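PDB 4RUW: Endonuclease/exonuclease/phosphatase from Beutenbergia cavernae DSM 12333, which is of unknown specific function but belongs to the endonuclease/exonuclease/phosphatase family, with a DNase I-like domain and an Ig-like domain. Local coordinates for residues G411-L423 with D427-L438. Residues are numbered along the deposited sequence; the frame is centred on the assembly and turned at random. Where two conformers were deposited one is given.
Sequences GALPPGARLEACL and DGTILASRTETL
Leu419 and Glu436 pair backbone to backbone near one end of an antiparallel beta hairpin, strands 418-424 and 430-437, at the edge of a four-stranded sheet in the Ig-like domain. Strand 430-437 is outermost, and strand 418-424 bonds on its far side to strand 378-384. Leu419 N reaches Glu436 O at 2.9 Å, Glu436 N returns a bond to Leu419 O, and the ladder continues through the reciprocal pair Ala421 and Arg434. Near the turn Leu423 N still donates to Ala432 O, but Leu423 O is shared by a classic beta bulge: Leu431 N donates to it at 2.8 Å and Ala432 N only weakly.

Mostly polar side chains, Arg418, Glu420, Ser433, Thr435 and Thr437, line one face. Ser433 OG donates to Glu420 OE2 at 2.6 Å, on the anti side of the carboxylate; the extended glutamate chain, CG anti to the backbone N (chi1 180°), carries the carboxylate out from the sheet and diagonally toward Ser433, which faces Cys422. Glu420 OE1 forms a salt bridge with Arg384, so both carboxylate oxygens are engaged. Arg418 folds back at chi2 and chi3, and its NH2 donates to Gly416 O at 2.6 Å, nearly in the guanidinium plane. This oxygen belongs to the type II turn Pro414 to Ala417.

Apolar contacts lie on the face bearing Leu419, Ala421 and Leu423, where Leu419 and Ala421 pack on Val340 of strand 334-342, and at the two ends of the hairpin. Leu438 CD1 touches Leu413 CD2 at 3.7 Å and Ala417 CB from a second direction, while Leu438 CD2 leans on Leu419 CB. At the bulge, Leu431 CD1 touches Leu423 CD2. Back on the polar face, Thr437 CG2 sits over the centre of the Arg418 guanidinium, 3.7 Å from Arg418 CZ.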
loop_
_atom_site.group_PDB
_atom_site.type_symbol
_atom_site.label_atom_id
_atom_site.label_comp_id
_atom_site.label_asym_id
_atom_site.label_seq_id
_atom_site.Cartn_x
_atom_site.Cartn_y
_atom_site.Cartn_z
ATOM N N GLY A 411 27.273 9.358 -2.434
ATOM C CA GLY A 411 28.285 8.397 -2.821
ATOM C C GLY A 411 27.959 7.787 -4.167
ATOM O O GLY A 411 26.853 7.945 -4.680
ATOM N N ALA A 412 28.934 7.100 -4.747
ATOM C CA ALA A 412 28.721 6.395 -6.002
ATOM C C ALA A 412 29.032 4.923 -5.803
ATOM O O ALA A 412 29.938 4.573 -5.053
ATOM C CB ALA A 412 29.600 6.982 -7.100
ATOM N N LEU A 413 28.267 4.061 -6.465
ATOM C CA LEU A 413 28.540 2.633 -6.426
ATOM C C LEU A 413 29.788 2.334 -7.247
ATOM O O LEU A 413 29.815 2.591 -8.450
ATOM C CB LEU A 413 27.350 1.849 -6.980
ATOM C CG LEU A 413 26.015 2.054 -6.259
ATOM C CD1 LEU A 413 24.887 1.357 -7.011
ATOM C CD2 LEU A 413 26.102 1.561 -4.822
ATOM N N PRO A 414 30.830 1.794 -6.598
ATOM C CA PRO A 414 32.048 1.405 -7.315
ATOM C C PRO A 414 31.820 0.117 -8.092
ATOM O O PRO A 414 30.930 -0.656 -7.737
ATOM C CB PRO A 414 33.047 1.158 -6.184
ATOM C CG PRO A 414 32.204 0.717 -5.040
ATOM C CD PRO A 414 30.921 1.503 -5.156
ATOM N N PRO A 415 32.608 -0.112 -9.152
ATOM C CA PRO A 415 32.490 -1.358 -9.917
ATOM C C PRO A 415 32.743 -2.573 -9.030
ATOM O O PRO A 415 33.682 -2.570 -8.236
ATOM C CB PRO A 415 33.598 -1.226 -10.966
ATOM C CG PRO A 415 33.789 0.242 -11.124
ATOM C CD PRO A 415 33.579 0.818 -9.756
ATOM N N GLY A 416 31.899 -3.591 -9.154
ATOM C CA GLY A 416 32.058 -4.806 -8.374
ATOM C C GLY A 416 31.415 -4.747 -6.999
ATOM O O GLY A 416 31.577 -5.664 -6.196
ATOM N N ALA A 417 30.688 -3.666 -6.724
ATOM C CA ALA A 417 29.994 -3.529 -5.449
ATOM C C ALA A 417 28.922 -4.602 -5.273
ATOM O O ALA A 417 28.401 -5.150 -6.247
ATOM C CB ALA A 417 29.380 -2.141 -5.319
ATOM N N ARG A 418 28.599 -4.910 -4.025
ATOM C CA ARG A 418 27.540 -5.865 -3.747
ATOM C C ARG A 418 26.764 -5.446 -2.509
ATOM O O ARG A 418 27.270 -4.702 -1.664
ATOM C CB ARG A 418 28.109 -7.273 -3.579
ATOM C CG ARG A 418 29.133 -7.379 -2.475
ATOM C CD ARG A 418 30.248 -8.320 -2.868
ATOM N NE ARG A 418 30.931 -7.880 -4.081
ATOM C CZ ARG A 418 31.440 -8.712 -4.984
ATOM N NH1 ARG A 418 31.332 -10.023 -4.814
ATOM N NH2 ARG A 418 32.050 -8.236 -6.060
ATOM N N LEU A 419 25.531 -5.928 -2.419
ATOM C CA LEU A 419 24.672 -5.639 -1.289
ATOM C C LEU A 419 24.374 -6.944 -0.568
ATOM O O LEU A 419 23.979 -7.930 -1.197
ATOM C CB LEU A 419 23.370 -4.994 -1.766
ATOM C CG LEU A 419 22.335 -4.675 -0.686
ATOM C CD1 LEU A 419 22.908 -3.688 0.315
ATOM C CD2 LEU A 419 21.045 -4.130 -1.290
ATOM N N GLU A 420 24.596 -6.943 0.742
ATOM C CA GLU A 420 24.330 -8.088 1.599
ATOM C C GLU A 420 23.180 -7.750 2.540
ATOM O O GLU A 420 23.107 -6.638 3.060
ATOM C CB GLU A 420 25.590 -8.451 2.404
ATOM C CG GLU A 420 25.421 -9.646 3.344
ATOM C CD GLU A 420 26.716 -10.060 4.029
ATOM O OE1 GLU A 420 27.720 -9.323 3.930
ATOM O OE2 GLU A 420 26.730 -11.131 4.669
ATOM N N ALA A 421 22.272 -8.701 2.741
ATOM C CA ALA A 421 21.245 -8.567 3.764
ATOM C C ALA A 421 21.304 -9.797 4.653
ATOM O O ALA A 421 21.290 -10.930 4.165
ATOM C CB ALA A 421 19.865 -8.436 3.141
ATOM N N CYS A 422 21.360 -9.565 5.962
ATOM C CA CYS A 422 21.478 -10.638 6.936
ATOM C C CYS A 422 20.382 -10.585 7.985
ATOM O O CYS A 422 19.847 -9.521 8.294
ATOM C CB CYS A 422 22.813 -10.551 7.669
ATOM S SG CYS A 422 24.255 -10.778 6.646
ATOM N N LEU A 423 20.066 -11.748 8.540
ATOM C CA LEU A 423 19.306 -11.815 9.768
ATOM C C LEU A 423 20.327 -12.116 10.859
ATOM O O LEU A 423 21.059 -13.106 10.777
ATOM C CB LEU A 423 18.253 -12.916 9.703
ATOM C CG LEU A 423 17.371 -13.008 10.951
ATOM C CD1 LEU A 423 16.532 -11.744 11.141
ATOM C CD2 LEU A 423 16.484 -14.245 10.895
ATOM N N ASP A 427 22.351 -12.689 19.920
ATOM C CA ASP A 427 23.723 -12.828 20.407
ATOM C C ASP A 427 24.766 -12.344 19.399
ATOM O O ASP A 427 25.967 -12.394 19.664
ATOM C CB ASP A 427 24.014 -14.275 20.816
ATOM C CG ASP A 427 23.715 -15.270 19.710
ATOM O OD1 ASP A 427 23.438 -14.844 18.567
ATOM O OD2 ASP A 427 23.764 -16.487 19.986
ATOM N N GLY A 428 24.306 -11.893 18.235
ATOM C CA GLY A 428 25.201 -11.357 17.229
ATOM C C GLY A 428 25.575 -12.345 16.139
ATOM O O GLY A 428 26.250 -11.984 15.176
ATOM N N THR A 429 25.138 -13.566 16.273
ATOM C CA THR A 429 25.442 -14.544 15.266
ATOM C C THR A 429 24.654 -14.295 13.979
ATOM O O THR A 429 23.576 -13.762 14.019
ATOM C CB THR A 429 25.245 -15.978 15.752
ATOM O OG1 THR A 429 23.895 -16.323 15.762
ATOM C CG2 THR A 429 25.751 -16.111 17.146
ATOM N N ILE A 430 25.242 -14.655 12.854
ATOM C CA ILE A 430 24.568 -14.499 11.573
ATOM C C ILE A 430 23.698 -15.719 11.310
ATOM O O ILE A 430 24.204 -16.807 11.045
ATOM C CB ILE A 430 25.571 -14.319 10.423
ATOM C CG1 ILE A 430 26.491 -13.127 10.698
ATOM C CG2 ILE A 430 24.841 -14.143 9.101
ATOM C CD1 ILE A 430 25.762 -11.823 10.909
ATOM N N LEU A 431 22.384 -15.534 11.394
ATOM C CA LEU A 431 21.442 -16.627 11.187
ATOM C C LEU A 431 21.264 -16.913 9.703
ATOM O O LEU A 431 21.037 -18.056 9.306
ATOM C CB LEU A 431 20.091 -16.302 11.825
ATOM C CG LEU A 431 20.119 -16.114 13.343
ATOM C CD1 LEU A 431 18.778 -15.635 13.857
ATOM C CD2 LEU A 431 20.520 -17.413 14.032
ATOM N N ALA A 432 21.369 -15.872 8.885
ATOM C CA ALA A 432 21.216 -16.011 7.444
ATOM C C ALA A 432 21.892 -14.840 6.760
ATOM O O ALA A 432 21.935 -13.743 7.311
ATOM C CB ALA A 432 19.741 -16.059 7.065
ATOM N N SER A 433 22.396 -15.074 5.555
ATOM C CA SER A 433 23.025 -14.030 4.764
ATOM C C SER A 433 22.737 -14.257 3.288
ATOM O O SER A 433 22.751 -15.394 2.809
ATOM C CB SER A 433 24.535 -14.020 5.000
ATOM O OG SER A 433 25.186 -13.097 4.143
ATOM N N ARG A 434 22.484 -13.169 2.574
ATOM C CA ARG A 434 22.245 -13.201 1.140
ATOM C C ARG A 434 22.984 -12.015 0.534
ATOM O O ARG A 434 22.875 -10.895 1.052
ATOM C CB ARG A 434 20.736 -13.100 0.894
ATOM C CG ARG A 434 20.302 -13.088 -0.528
ATOM C CD ARG A 434 18.789 -13.162 -0.634
ATOM N NE ARG A 434 18.279 -14.501 -0.337
ATOM C CZ ARG A 434 17.716 -14.873 0.812
ATOM N NH1 ARG A 434 17.566 -14.007 1.811
ATOM N NH2 ARG A 434 17.291 -16.122 0.961
ATOM N N THR A 435 23.717 -12.248 -0.548
ATOM C CA THR A 435 24.482 -11.193 -1.189
ATOM C C THR A 435 24.242 -11.203 -2.695
ATOM O O THR A 435 24.145 -12.276 -3.307
ATOM C CB THR A 435 26.002 -11.353 -0.916
ATOM O OG1 THR A 435 26.223 -11.472 0.493
ATOM C CG2 THR A 435 26.782 -10.157 -1.456
ATOM N N GLU A 436 24.128 -10.012 -3.285
ATOM C CA GLU A 436 23.951 -9.878 -4.725
ATOM C C GLU A 436 24.844 -8.747 -5.231
ATOM O O GLU A 436 24.856 -7.653 -4.653
ATOM C CB GLU A 436 22.487 -9.565 -5.057
ATOM C CG GLU A 436 21.503 -10.657 -4.636
ATOM C CD GLU A 436 20.048 -10.267 -4.825
ATOM O OE1 GLU A 436 19.767 -9.421 -5.703
ATOM O OE2 GLU A 436 19.192 -10.799 -4.076
ATOM N N THR A 437 25.600 -8.997 -6.297
ATOM C CA THR A 437 26.365 -7.921 -6.924
ATOM C C THR A 437 25.420 -6.944 -7.609
ATOM O O THR A 437 24.295 -7.293 -7.955
ATOM C CB THR A 437 27.380 -8.448 -7.954
ATOM O OG1 THR A 437 26.738 -9.389 -8.822
ATOM C CG2 THR A 437 28.549 -9.119 -7.257
ATOM N N LEU A 438 25.887 -5.712 -7.789
ATOM C CA LEU A 438 25.084 -4.673 -8.418
ATOM C C LEU A 438 25.490 -4.475 -9.876
ATOM O O LEU A 438 26.267 -5.253 -10.436
ATOM C CB LEU A 438 25.271 -3.345 -7.678
ATOM C CG LEU A 438 25.245 -3.381 -6.154
ATOM C CD1 LEU A 438 25.627 -2.026 -5.584
ATOM C CD2 LEU A 438 23.879 -3.806 -5.646
HETATM O O HOH W 1 28.838 -5.119 -8.888
HETATM O O HOH W 2 28.886 -10.158 1.444
#